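Local structure of SPD1 nuclease (Streptococcus pyogenes, 2XGR) at residues P55-A58 / N59-Q63; E66-N69 / L70-T74; M160-Y163 / E164-D168; A172-P175 / D176-L179; G189-V192 / V193-I197. The protein is a prophage-encoded extracellular DNase of the His-Me finger endonuclease clan, probably cleaving nucleic acid with the help of a bound metal ion. All coordinates share one frame; numbering follows the deposited sequence. Where two conformers were deposited one is given.

Interaction 1: P55-A58 / N59-Q63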
loop_
_atom_site.group_PDB
_atom_site.type_symbol
_atom_site.label_atom_id
_atom_site.label_comp_id
_atom_site.label_asym_id
_atom_site.label_seq_id
_atom_site.Cartn_x
_atom_site.Cartn_y
_atom_site.Cartn_z
ATOM N N PRO A 55 -12.454 4.083 10.808
ATOM C CA PRO A 55 -13.855 3.758 11.192
ATOM C C PRO A 55 -14.682 3.410 9.938
ATOM O O PRO A 55 -14.463 3.938 8.863
ATOM C CB PRO A 55 -14.357 5.079 11.816
ATOM C CG PRO A 55 -13.133 5.683 12.462
ATOM C CD PRO A 55 -12.061 5.432 11.282
ATOM N N PHE A 56 -15.573 2.442 10.041
ATOM C CA PHE A 56 -16.349 2.046 8.878
ATOM C C PHE A 56 -17.609 2.920 8.872
ATOM O O PHE A 56 -18.529 2.695 9.662
ATOM C CB PHE A 56 -16.765 0.612 8.999
ATOM C CG PHE A 56 -17.619 0.144 7.873
ATOM C CD1 PHE A 56 -17.200 0.305 6.559
ATOM C CD2 PHE A 56 -18.820 -0.472 8.112
ATOM C CE1 PHE A 56 -17.986 -0.044 5.495
ATOM C CE2 PHE A 56 -19.590 -0.917 7.024
ATOM C CZ PHE A 56 -19.147 -0.700 5.703
ATOM N N THR A 57 -17.638 3.878 7.970
ATOM C CA THR A 57 -18.741 4.839 7.852
ATOM C C THR A 57 -19.579 4.513 6.608
ATOM O O THR A 57 -20.580 5.168 6.366
ATOM C CB THR A 57 -18.241 6.251 7.637
ATOM O OG1 THR A 57 -17.372 6.278 6.459
ATOM C CG2 THR A 57 -17.442 6.651 8.841
ATOM N N ALA A 58 -19.130 3.556 5.805
ATOM C CA ALA A 58 -19.641 3.311 4.429
ATOM C C ALA A 58 -19.585 4.557 3.533
ATOM O O ALA A 58 -20.362 4.683 2.539
ATOM C CB ALA A 58 -21.105 2.643 4.435
ATOM N N ASN A 59 -18.514 5.338 3.721
ATOM C CA ASN A 59 -18.139 6.403 2.780
ATOM C C ASN A 59 -16.654 6.226 2.498
ATOM O O ASN A 59 -15.917 5.801 3.393
ATOM C CB ASN A 59 -18.354 7.806 3.401
ATOM C CG ASN A 59 -19.834 8.111 3.638
ATOM O OD1 ASN A 59 -20.221 8.434 4.735
ATOM N ND2 ASN A 59 -20.612 8.028 2.626
ATOM N N TYR A 60 -16.242 6.586 1.288
ATOM C CA TYR A 60 -14.805 6.653 0.951
ATOM C C TYR A 60 -14.126 7.596 1.951
ATOM O O TYR A 60 -14.641 8.711 2.194
ATOM C CB TYR A 60 -14.694 7.245 -0.455
ATOM C CG TYR A 60 -13.284 7.583 -0.892
ATOM C CD1 TYR A 60 -12.508 6.610 -1.538
ATOM C CD2 TYR A 60 -12.686 8.793 -0.518
ATOM C CE1 TYR A 60 -11.271 6.896 -2.004
ATOM C CE2 TYR A 60 -11.364 9.081 -0.954
ATOM C CZ TYR A 60 -10.685 8.132 -1.667
ATOM O OH TYR A 60 -9.408 8.436 -2.113
ATOM N N GLN A 61 -12.917 7.217 2.399
ATOM C CA GLN A 61 -12.109 8.084 3.258
ATOM C C GLN A 61 -10.647 7.929 2.878
ATOM O O GLN A 61 -10.189 6.774 2.637
ATOM C CB GLN A 61 -12.149 7.599 4.721
ATOM C CG GLN A 61 -13.491 7.493 5.365
ATOM C CD GLN A 61 -13.445 6.614 6.607
ATOM O OE1 GLN A 61 -12.789 6.952 7.592
ATOM N NE2 GLN A 61 -14.210 5.556 6.596
ATOM N N LEU A 62 -9.896 9.024 2.927
ATOM C CA LEU A 62 -8.453 8.957 2.786
ATOM C C LEU A 62 -7.896 9.811 3.900
ATOM O O LEU A 62 -8.256 10.950 4.048
ATOM C CB LEU A 62 -8.053 9.502 1.426
ATOM C CG LEU A 62 -6.554 9.683 1.163
ATOM C CD1 LEU A 62 -5.897 8.291 1.097
ATOM C CD2 LEU A 62 -6.360 10.454 -0.151
ATOM N N GLN A 63 -7.074 9.196 4.738
ATOM C CA GLN A 63 -6.444 9.922 5.842
ATOM C C GLN A 63 -4.929 9.922 5.636
ATOM O O GLN A 63 -4.348 8.857 5.483
ATOM C CB GLN A 63 -6.915 9.249 7.144
ATOM C CG GLN A 63 -6.628 10.145 8.371
ATOM C CD GLN A 63 -7.637 9.975 9.531
ATOM O OE1 GLN A 63 -7.294 10.334 10.662
ATOM N NE2 GLN A 63 -8.841 9.411 9.281
HETATM O O HOH W 1 -16.208 3.518 5.248
#
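Between P55 and Q61 the chain bends back on itself, A58 taking up positive phi and psi (55°, 37°) at the bend, before it settles into the extended conformation of strand 61-64. The side chain of Q61 reaches back across this bend, and its carboxamide does the joining. NE2 of Q61 donates to the carbonyl O of P55 over 2.8 Å; the bond is practically straight, lies in the plane of the amide and meets the acceptor almost head-on. OE1 of the same amide lies 4.1 Å from CD of P55. T57 supplies the second clasp: OG1, set between the backbone N and the carbonyl carbon (chi1 56°), accepts the backbone N-H of N59 at 3.1 Å, a bent bond. The same hydroxyl oxygen is 3.2 Å from NE2 of Q61, but the angle is too poor for a hydrogen bond. A water sits within the bend, accepting from T57 N at 3.1 Å and donating to N59 O at 3.0 Å, with a weak further bond from Q61 NE2. F56 points away from the bend to meet W178 edge-to-face. This is a surface loop leading into an edge strand, tied back by a glutamine side chain that donates to a loop carbonyl; strand 61-64 then pairs antiparallel with strand 76-80 in the large sheet of the nuclease.

Interaction 2: E66-N69 / L70-T74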
loop_
_atom_site.group_PDB
_atom_site.type_symbol
_atom_site.label_atom_id
_atom_site.label_comp_id
_atom_site.label_asym_id
_atom_site.label_seq_id
_atom_site.Cartn_x
_atom_site.Cartn_y
_atom_site.Cartn_z
ATOM N N GLU A 66 0.538 13.365 9.238
ATOM C CA GLU A 66 1.353 14.619 9.128
ATOM C C GLU A 66 2.750 14.401 8.499
ATOM O O GLU A 66 3.332 13.285 8.527
ATOM C CB GLU A 66 1.542 15.199 10.575
ATOM C CG GLU A 66 2.579 14.318 11.304
ATOM C CD GLU A 66 2.658 14.545 12.773
ATOM O OE1 GLU A 66 2.635 15.720 13.186
ATOM O OE2 GLU A 66 2.714 13.537 13.512
ATOM N N LEU A 67 3.290 15.442 7.867
ATOM C CA LEU A 67 4.723 15.460 7.626
ATOM C C LEU A 67 5.402 15.724 8.944
ATOM O O LEU A 67 4.959 16.583 9.715
ATOM C CB LEU A 67 5.096 16.571 6.650
ATOM C CG LEU A 67 4.478 16.425 5.253
ATOM C CD1 LEU A 67 4.950 17.625 4.399
ATOM C CD2 LEU A 67 4.990 15.087 4.609
ATOM N N ASP A 68 6.431 14.920 9.252
ATOM C CA ASP A 68 7.001 15.008 10.610
ATOM C C ASP A 68 8.024 16.166 10.665
ATOM O O ASP A 68 8.114 16.969 9.762
ATOM C CB ASP A 68 7.561 13.646 11.046
ATOM C CG ASP A 68 8.816 13.242 10.274
ATOM O OD1 ASP A 68 9.418 14.051 9.503
ATOM O OD2 ASP A 68 9.205 12.056 10.442
ATOM N N ASN A 69 8.808 16.211 11.739
ATOM C CA ASN A 69 9.753 17.318 11.893
ATOM C C ASN A 69 10.903 17.305 10.924
ATOM O O ASN A 69 11.589 18.309 10.786
ATOM C CB ASN A 69 10.296 17.319 13.332
ATOM C CG ASN A 69 10.717 15.924 13.784
ATOM O OD1 ASN A 69 9.913 14.945 13.725
ATOM N ND2 ASN A 69 11.972 15.801 14.233
ATOM N N LEU A 70 11.116 16.185 10.206
ATOM C CA LEU A 70 12.059 16.162 9.087
ATOM C C LEU A 70 11.355 16.232 7.716
ATOM O O LEU A 70 11.958 15.938 6.674
ATOM C CB LEU A 70 12.941 14.898 9.200
ATOM C CG LEU A 70 13.858 14.906 10.437
ATOM C CD1 LEU A 70 14.563 13.547 10.443
ATOM C CD2 LEU A 70 14.874 16.119 10.323
ATOM N N ASN A 71 10.073 16.656 7.750
ATOM C CA ASN A 71 9.265 16.773 6.536
ATOM C C ASN A 71 9.006 15.426 5.853
ATOM O O ASN A 71 8.856 15.375 4.617
ATOM C CB ASN A 71 9.899 17.743 5.548
ATOM C CG ASN A 71 9.961 19.188 6.110
ATOM O OD1 ASN A 71 9.007 19.685 6.778
ATOM N ND2 ASN A 71 11.134 19.813 5.959
ATOM N N ARG A 72 9.089 14.338 6.611
ATOM C CA ARG A 72 8.892 13.026 5.985
ATOM C C ARG A 72 7.426 12.667 6.123
ATOM O O ARG A 72 6.808 12.865 7.190
ATOM C CB ARG A 72 9.755 11.957 6.758
ATOM C CG ARG A 72 11.257 12.256 6.704
ATOM C CD ARG A 72 12.060 11.239 7.553
ATOM N NE ARG A 72 11.603 11.203 8.959
ATOM C CZ ARG A 72 12.310 10.686 9.979
ATOM N NH1 ARG A 72 13.459 10.024 9.763
ATOM N NH2 ARG A 72 11.843 10.783 11.210
ATOM N N ALA A 73 6.909 11.962 5.081
ATOM C CA ALA A 73 5.552 11.396 5.228
ATOM C C ALA A 73 5.525 10.315 6.312
ATOM O O ALA A 73 6.504 9.584 6.531
ATOM C CB ALA A 73 5.184 10.723 3.870
ATOM N N THR A 74 4.377 10.147 6.943
ATOM C CA THR A 74 4.245 9.217 8.068
ATOM C C THR A 74 3.271 8.075 7.863
ATOM O O THR A 74 3.487 6.989 8.436
ATOM C CB THR A 74 3.919 9.942 9.393
ATOM O OG1 THR A 74 2.738 10.731 9.260
ATOM C CG2 THR A 74 5.111 10.904 9.708
#
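D68 and R72 carry the ionic part of the contact. The guanidinium comes side-on: NE and NH2 of R72 both donate to OD2 of D68, at 2.9 and 3.0 Å, NE on the syn lone pair. The two flat groups are turned 51° against each other. CD1 of L70 lies over one face of the guanidinium, while NH1 has partners in the carbonyls of G189 and E191.

The other carboxylate oxygen serves the backbone. OD1 of D68 takes the N-H of L70 at 2.8 Å and that of R72 at 2.9 Å, from opposite faces of the carboxylate; with chi1 at 70°, the carboxylate is folded in over the turn. The L70 bond makes an Asx turn that overlaps the type I turn from D68 to N71, at the tip of the beta-hairpin connection between strands 61-64 and 76-80. N71 N donates to D68 O across it, and D68 N to R72 O.

At the strand end of the loop, the T74 hydroxyl donates to E66 O at 2.7 Å in the carbonyl plane, on a lone pair. Apolar contact is slight: CD2 of L67 lies 4.4 Å from CB of A73.

Interaction 3: M160-Y163 / E164-D168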
loop_
_atom_site.group_PDB
_atom_site.type_symbol
_atom_site.label_atom_id
_atom_site.label_comp_id
_atom_site.label_asym_id
_atom_site.label_seq_id
_atom_site.Cartn_x
_atom_site.Cartn_y
_atom_site.Cartn_z
ATOM N N MET A 160 5.564 -3.186 -4.596
ATOM C CA MET A 160 4.214 -2.782 -4.134
ATOM C C MET A 160 3.159 -3.153 -5.164
ATOM O O MET A 160 2.037 -3.505 -4.822
ATOM C CB MET A 160 4.164 -1.262 -3.981
ATOM C CG MET A 160 5.409 -0.712 -3.298
ATOM S SD MET A 160 4.954 0.405 -2.003
ATOM C CE MET A 160 4.649 -0.948 -0.938
ATOM N N LEU A 161 3.526 -3.023 -6.433
ATOM C CA LEU A 161 2.525 -3.235 -7.511
ATOM C C LEU A 161 1.877 -4.625 -7.458
ATOM O O LEU A 161 0.674 -4.765 -7.690
ATOM C CB LEU A 161 3.243 -3.017 -8.895
ATOM C CG LEU A 161 2.381 -3.174 -10.148
ATOM C CD1 LEU A 161 1.308 -2.076 -10.202
ATOM C CD2 LEU A 161 3.323 -3.139 -11.373
ATOM N N TYR A 162 2.655 -5.654 -7.093
ATOM C CA TYR A 162 2.148 -7.018 -6.958
ATOM C C TYR A 162 0.932 -6.990 -6.046
ATOM O O TYR A 162 -0.135 -7.585 -6.348
ATOM C CB TYR A 162 3.280 -7.885 -6.262
ATOM C CG TYR A 162 2.809 -9.271 -5.876
ATOM C CD1 TYR A 162 3.071 -10.376 -6.709
ATOM C CD2 TYR A 162 2.037 -9.486 -4.724
ATOM C CE1 TYR A 162 2.667 -11.639 -6.376
ATOM C CE2 TYR A 162 1.575 -10.762 -4.415
ATOM C CZ TYR A 162 1.912 -11.831 -5.270
ATOM O OH TYR A 162 1.421 -13.097 -4.998
ATOM N N TYR A 163 1.057 -6.287 -4.930
ATOM C CA TYR A 163 -0.016 -6.351 -3.902
ATOM C C TYR A 163 -1.197 -5.457 -4.335
ATOM O O TYR A 163 -2.373 -5.849 -4.236
ATOM C CB TYR A 163 0.515 -5.831 -2.530
ATOM C CG TYR A 163 1.610 -6.770 -2.066
ATOM C CD1 TYR A 163 1.311 -7.946 -1.356
ATOM C CD2 TYR A 163 2.900 -6.528 -2.476
ATOM C CE1 TYR A 163 2.325 -8.882 -1.067
ATOM C CE2 TYR A 163 3.967 -7.456 -2.164
ATOM C CZ TYR A 163 3.643 -8.629 -1.448
ATOM O OH TYR A 163 4.679 -9.506 -1.219
ATOM N N GLU A 164 -0.902 -4.230 -4.775
ATOM C CA GLU A 164 -1.974 -3.292 -5.125
ATOM C C GLU A 164 -2.795 -3.763 -6.336
ATOM O O GLU A 164 -4.003 -3.665 -6.301
ATOM C CB GLU A 164 -1.382 -1.908 -5.406
ATOM C CG GLU A 164 -0.899 -1.269 -4.060
ATOM C CD GLU A 164 -0.453 0.194 -4.240
ATOM O OE1 GLU A 164 -0.378 0.867 -3.177
ATOM O OE2 GLU A 164 -0.206 0.633 -5.399
ATOM N N ASN A 165 -2.169 -4.348 -7.361
ATOM C CA ASN A 165 -2.950 -4.877 -8.476
ATOM C C ASN A 165 -3.874 -6.013 -8.020
ATOM O O ASN A 165 -5.011 -6.165 -8.510
ATOM C CB ASN A 165 -2.039 -5.390 -9.630
ATOM C CG ASN A 165 -1.585 -4.261 -10.595
ATOM O OD1 ASN A 165 -0.916 -4.510 -11.659
ATOM N ND2 ASN A 165 -1.917 -3.047 -10.248
ATOM N N ARG A 166 -3.395 -6.829 -7.111
ATOM C CA ARG A 166 -4.254 -7.928 -6.665
ATOM C C ARG A 166 -5.368 -7.421 -5.780
ATOM O O ARG A 166 -6.492 -7.946 -5.876
ATOM C CB ARG A 166 -3.393 -8.976 -5.972
ATOM C CG ARG A 166 -2.556 -9.786 -6.980
ATOM C CD ARG A 166 -1.529 -10.666 -6.320
ATOM N NE ARG A 166 -0.876 -11.521 -7.365
ATOM C CZ ARG A 166 -0.042 -11.051 -8.305
ATOM N NH1 ARG A 166 0.362 -9.784 -8.375
ATOM N NH2 ARG A 166 0.460 -11.888 -9.218
ATOM N N LEU A 167 -5.078 -6.432 -4.910
ATOM C CA LEU A 167 -6.128 -5.799 -4.110
ATOM C C LEU A 167 -7.198 -5.125 -5.022
ATOM O O LEU A 167 -8.429 -5.217 -4.750
ATOM C CB LEU A 167 -5.491 -4.761 -3.174
ATOM C CG LEU A 167 -4.719 -5.401 -2.000
ATOM C CD1 LEU A 167 -3.945 -4.236 -1.339
ATOM C CD2 LEU A 167 -5.770 -6.096 -1.073
ATOM N N ASP A 168 -6.722 -4.538 -6.119
ATOM C CA ASP A 168 -7.628 -3.889 -7.122
ATOM C C ASP A 168 -8.523 -4.964 -7.756
ATOM O O ASP A 168 -9.734 -4.790 -7.861
ATOM C CB ASP A 168 -6.742 -3.211 -8.174
ATOM C CG ASP A 168 -7.532 -2.631 -9.313
ATOM O OD1 ASP A 168 -8.444 -1.873 -9.034
ATOM O OD2 ASP A 168 -7.154 -2.870 -10.470
#
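Helix 160-173 packs against the large antiparallel sheet, and Y162 and R166, one turn apart on it, form a stacked aromatic-guanidinium pair. The guanidinium lies flat over one face of the Y162 ring: the planes are 6° apart and CZ of R166 is 3.7 Å from the ring centroid, a cation-pi arrangement. The aliphatic part of the arginine shares this face, with CD placed for a CH-pi contact. CG of Y162 stands anti to the backbone N (chi1 171°), bringing the ring alongside the arginine chain, which runs extended from CG to NE. NH1 then turns back to the helix and donates to the carbonyl O of Y162 at 3.0 Å, the oxygen lying near the guanidinium plane. The backbone N of R166 makes just a weak bond to that carbonyl, at 3.4 Å, whereas its neighbours are firmer: E164 N to M160 O is 3.0 Å, N165 N to L161 O is 2.9 Å and L167 N to Y163 O is 2.8 Å. Y163 inserts between helix and sheet, and its hydroxyl bonds to P157 O and S217 OG. NH1 of R166 also donates to D154 O, so this buried nitrogen serves two carbonyls while the ring covers one guanidinium face; the positive charge is probably stabilised by the aromatic face and these carbonyl dipoles.

Interaction 4: A172-P175 / D176-L179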
loop_
_atom_site.group_PDB
_atom_site.type_symbol
_atom_site.label_atom_id
_atom_site.label_comp_id
_atom_site.label_asym_id
_atom_site.label_seq_id
_atom_site.Cartn_x
_atom_site.Cartn_y
_atom_site.Cartn_z
ATOM N N ALA A 172 -12.582 -5.164 -7.549
ATOM C CA ALA A 172 -13.424 -5.183 -8.769
ATOM C C ALA A 172 -14.389 -6.415 -8.726
ATOM O O ALA A 172 -15.550 -6.360 -9.211
ATOM C CB ALA A 172 -12.554 -5.278 -9.996
ATOM N N LEU A 173 -13.916 -7.521 -8.134
ATOM C CA LEU A 173 -14.727 -8.748 -8.035
ATOM C C LEU A 173 -15.773 -8.647 -6.971
ATOM O O LEU A 173 -16.721 -9.442 -6.942
ATOM C CB LEU A 173 -13.826 -9.951 -7.717
ATOM C CG LEU A 173 -13.026 -10.396 -8.950
ATOM C CD1 LEU A 173 -11.862 -11.323 -8.501
ATOM C CD2 LEU A 173 -13.982 -11.107 -9.967
ATOM N N HIS A 174 -15.612 -7.704 -6.043
ATOM C CA HIS A 174 -16.523 -7.587 -4.910
ATOM C C HIS A 174 -17.002 -6.139 -4.747
ATOM O O HIS A 174 -16.624 -5.464 -3.767
ATOM C CB HIS A 174 -15.832 -8.046 -3.583
ATOM C CG HIS A 174 -15.348 -9.467 -3.605
ATOM N ND1 HIS A 174 -14.091 -9.810 -4.052
ATOM C CD2 HIS A 174 -16.004 -10.639 -3.391
ATOM C CE1 HIS A 174 -13.987 -11.132 -4.118
ATOM N NE2 HIS A 174 -15.127 -11.658 -3.710
ATOM N N PRO A 175 -17.744 -5.607 -5.738
ATOM C CA PRO A 175 -17.989 -4.172 -5.824
ATOM C C PRO A 175 -18.769 -3.604 -4.647
ATOM O O PRO A 175 -18.812 -2.381 -4.499
ATOM C CB PRO A 175 -18.790 -4.014 -7.130
ATOM C CG PRO A 175 -19.477 -5.384 -7.321
ATOM C CD PRO A 175 -18.382 -6.343 -6.870
ATOM N N ASP A 176 -19.409 -4.471 -3.837
ATOM C CA ASP A 176 -20.121 -3.987 -2.692
ATOM C C ASP A 176 -19.289 -3.978 -1.420
ATOM O O ASP A 176 -19.752 -3.453 -0.398
ATOM C CB ASP A 176 -21.411 -4.802 -2.466
ATOM C CG ASP A 176 -22.437 -4.613 -3.612
ATOM O OD1 ASP A 176 -22.718 -3.444 -4.015
ATOM O OD2 ASP A 176 -22.867 -5.649 -4.165
ATOM N N PHE A 177 -18.087 -4.544 -1.481
ATOM C CA PHE A 177 -17.242 -4.640 -0.289
ATOM C C PHE A 177 -16.205 -3.508 -0.296
ATOM O O PHE A 177 -16.003 -2.801 -1.305
ATOM C CB PHE A 177 -16.503 -5.997 -0.229
ATOM C CG PHE A 177 -17.440 -7.195 -0.014
ATOM C CD1 PHE A 177 -18.739 -6.987 0.421
ATOM C CD2 PHE A 177 -16.959 -8.507 -0.184
ATOM C CE1 PHE A 177 -19.603 -8.107 0.649
ATOM C CE2 PHE A 177 -17.825 -9.620 0.090
ATOM C CZ PHE A 177 -19.114 -9.380 0.501
ATOM N N TRP A 178 -15.577 -3.315 0.871
ATOM C CA TRP A 178 -14.615 -2.203 1.035
ATOM C C TRP A 178 -13.248 -2.784 1.290
ATOM O O TRP A 178 -13.132 -3.863 1.860
ATOM C CB TRP A 178 -14.960 -1.406 2.281
ATOM C CG TRP A 178 -16.313 -0.740 2.160
ATOM C CD1 TRP A 178 -17.557 -1.319 2.344
ATOM C CD2 TRP A 178 -16.546 0.634 1.812
ATOM N NE1 TRP A 178 -18.569 -0.364 2.082
ATOM C CE2 TRP A 178 -17.962 0.827 1.753
ATOM C CE3 TRP A 178 -15.690 1.713 1.479
ATOM C CZ2 TRP A 178 -18.524 2.075 1.434
ATOM C CZ3 TRP A 178 -16.262 2.954 1.206
ATOM C CH2 TRP A 178 -17.662 3.112 1.147
ATOM N N LEU A 179 -12.234 -2.062 0.849
ATOM C CA LEU A 179 -10.838 -2.354 1.219
ATOM C C LEU A 179 -10.390 -1.288 2.193
ATOM O O LEU A 179 -10.532 -0.066 1.911
ATOM C CB LEU A 179 -10.008 -2.277 -0.056
ATOM C CG LEU A 179 -8.468 -2.288 0.205
ATOM C CD1 LEU A 179 -8.007 -3.631 0.913
ATOM C CD2 LEU A 179 -7.690 -2.055 -1.131
HETATM O O HOH W 2 -15.420 -2.793 -4.099
#
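H174 and F177 pack closely where their side chains begin: CD2 of F177 lies 3.6 Å from CB of H174 and 3.9 Å from its CG. CG stands beside the backbone N in both residues (chi1 -59° and -67°), which brings the two side chains to the same flank of the turn. Their rings are almost exactly parallel, with planes 2° apart, yet strongly offset, with centroids 5.7 Å apart. The contact is therefore carried by CD2 of F177 against CB and CG of H174, with little ring-on-ring stacking. The imidazole is held from the helix side: ND1 bonds to W170 O, and the W170 ring stacks on it.

The backbone makes a type I turn from H174 to F177, closed by F177 N donating to H174 O at 2.9 Å. It is the tight link between the end of helix 160-173 and strand 178-186, with H174 the first residue to leave helical geometry.

The other side is looser and faces solvent. P175 and D176 are exposed at the two central positions of the turn, their CB atoms set away from it; R83 gives P175 O a hydrogen bond and D176 OD1 only a long, weak ion pair. A water near H174 O and F177 O, 2.9 Å from each, lies beside the turn.

Interaction 5: G189-V192 / V193-I197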
loop_
_atom_site.group_PDB
_atom_site.type_symbol
_atom_site.label_atom_id
_atom_site.label_comp_id
_atom_site.label_asym_id
_atom_site.label_seq_id
_atom_site.Cartn_x
_atom_site.Cartn_y
_atom_site.Cartn_z
ATOM N N GLY A 189 16.146 6.660 12.645
ATOM C CA GLY A 189 16.885 7.912 12.985
ATOM C C GLY A 189 16.524 9.099 12.114
ATOM O O GLY A 189 15.337 9.412 11.964
ATOM N N ASN A 190 17.527 9.810 11.574
ATOM C CA ASN A 190 17.317 10.978 10.707
ATOM C C ASN A 190 17.124 10.677 9.202
ATOM O O ASN A 190 17.083 11.600 8.402
ATOM C CB ASN A 190 18.555 11.893 10.800
ATOM C CG ASN A 190 18.753 12.425 12.189
ATOM O OD1 ASN A 190 17.790 12.820 12.838
ATOM N ND2 ASN A 190 19.991 12.369 12.682
ATOM N N GLU A 191 17.092 9.397 8.833
ATOM C CA GLU A 191 17.121 9.022 7.430
ATOM C C GLU A 191 15.833 9.514 6.761
ATOM O O GLU A 191 14.734 9.314 7.302
ATOM C CB GLU A 191 17.240 7.499 7.306
ATOM C CG GLU A 191 18.608 6.948 7.819
ATOM C CD GLU A 191 18.649 5.483 7.877
ATOM O OE1 GLU A 191 17.716 4.783 7.360
ATOM O OE2 GLU A 191 19.649 4.935 8.367
ATOM N N VAL A 192 15.989 10.055 5.545
ATOM C CA VAL A 192 14.818 10.601 4.872
ATOM C C VAL A 192 14.199 9.514 3.971
ATOM O O VAL A 192 13.071 9.699 3.525
ATOM C CB VAL A 192 15.110 11.897 4.065
ATOM C CG1 VAL A 192 15.645 12.998 4.995
ATOM C CG2 VAL A 192 16.072 11.617 2.954
ATOM N N VAL A 193 14.936 8.435 3.685
ATOM C CA VAL A 193 14.446 7.325 2.857
ATOM C C VAL A 193 14.022 6.262 3.841
ATOM O O VAL A 193 14.835 5.760 4.651
ATOM C CB VAL A 193 15.631 6.742 1.970
ATOM C CG1 VAL A 193 15.139 5.561 1.035
ATOM C CG2 VAL A 193 16.257 7.808 1.174
ATOM N N PRO A 194 12.739 5.807 3.777
ATOM C CA PRO A 194 12.419 4.670 4.673
ATOM C C PRO A 194 13.146 3.401 4.308
ATOM O O PRO A 194 13.284 3.097 3.158
ATOM C CB PRO A 194 10.872 4.456 4.487
ATOM C CG PRO A 194 10.589 5.030 3.080
ATOM C CD PRO A 194 11.692 6.094 2.782
ATOM N N ARG A 195 13.590 2.608 5.284
ATOM C CA ARG A 195 14.221 1.328 5.014
ATOM C C ARG A 195 13.219 0.296 4.540
ATOM O O ARG A 195 13.581 -0.662 3.858
ATOM C CB ARG A 195 14.823 0.814 6.322
ATOM C CG ARG A 195 15.972 1.727 6.785
ATOM C CD ARG A 195 17.251 1.213 6.328
ATOM N NE ARG A 195 18.358 2.117 6.762
ATOM C CZ ARG A 195 19.641 1.781 6.675
ATOM N NH1 ARG A 195 19.928 0.569 6.206
ATOM N NH2 ARG A 195 20.624 2.663 7.006
ATOM N N GLN A 196 11.982 0.460 5.019
ATOM C CA GLN A 196 10.932 -0.515 4.778
ATOM C C GLN A 196 9.611 0.214 4.573
ATOM O O GLN A 196 9.419 1.349 5.015
ATOM C CB GLN A 196 10.729 -1.492 5.965
ATOM C CG GLN A 196 11.960 -2.323 6.248
ATOM C CD GLN A 196 11.827 -3.078 7.527
ATOM O OE1 GLN A 196 11.228 -2.591 8.500
ATOM N NE2 GLN A 196 12.347 -4.294 7.538
ATOM N N ILE A 197 8.671 -0.459 3.885
ATOM C CA ILE A 197 7.288 0.049 3.846
ATOM C C ILE A 197 6.363 -1.066 4.295
ATOM O O ILE A 197 6.518 -2.223 3.868
ATOM C CB ILE A 197 6.894 0.392 2.317
ATOM C CG1 ILE A 197 7.897 1.397 1.729
ATOM C CG2 ILE A 197 5.411 0.883 2.217
ATOM C CD1 ILE A 197 7.811 2.844 2.255
HETATM O O HOH W 3 15.125 4.939 7.187
#
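The guanidinium of R195 meets the carboxylate of E191 along its edge, with CD of E191 close to the guanidinium plane, while the ring of Y243 makes a cation-pi contact with the same arginine. The grip is side-on and two-pronged: NE donates to OE1 of E191 at 2.8 Å and NH2 to OE2 at 2.8 Å, each on the syn side, and the first of them uses the syn lone pair. Both bonds are fairly straight. The two planes are twisted by 33°, so NH2 meets OE2 from somewhat out of the carboxylate plane. E191 reaches out as an extended chain; R195 instead kinks at chi2 (-95°), which swings its end back over the bend of the backbone.

A water fills the inner side of this bend, donating to OE1 of E191 at 2.6 Å and to V193 O at 2.7 Å. Alongside, CG2 of V192 touches CG2 of V193 at 4.2 Å, and V193 packs onward against A139 and Y243. The salt bridge thus straps the loop just before strand 196-204. With two charged bonds and a water on its oxygens, the E191 carboxylate is well compensated, which would be expected to favour its ionised form.

Overall arrangement
All five contacts are local, but they lie at different parts of the nuclease fold. Interactions 2 and 5, with centres 11 Å apart, meet directly: the R72 guanidinium joins the two loops at one end of the protein, and CD1 of L70 packs 3.8 Å from CA of N190. Interactions 1 and 4, centres 14 Å apart, meet through W178, whose CZ2 is 3.4 Å from the carbonyl O of A58. Helix 160-173 links interactions 3 and 4, and L167 also packs on L179; M160 of interaction 3 touches I197 of interaction 5. Interactions 4 and 5, about 33 Å apart between centres, lie on opposite sides of the chain's centre, at neighbouring strands 178-186 and 196-204.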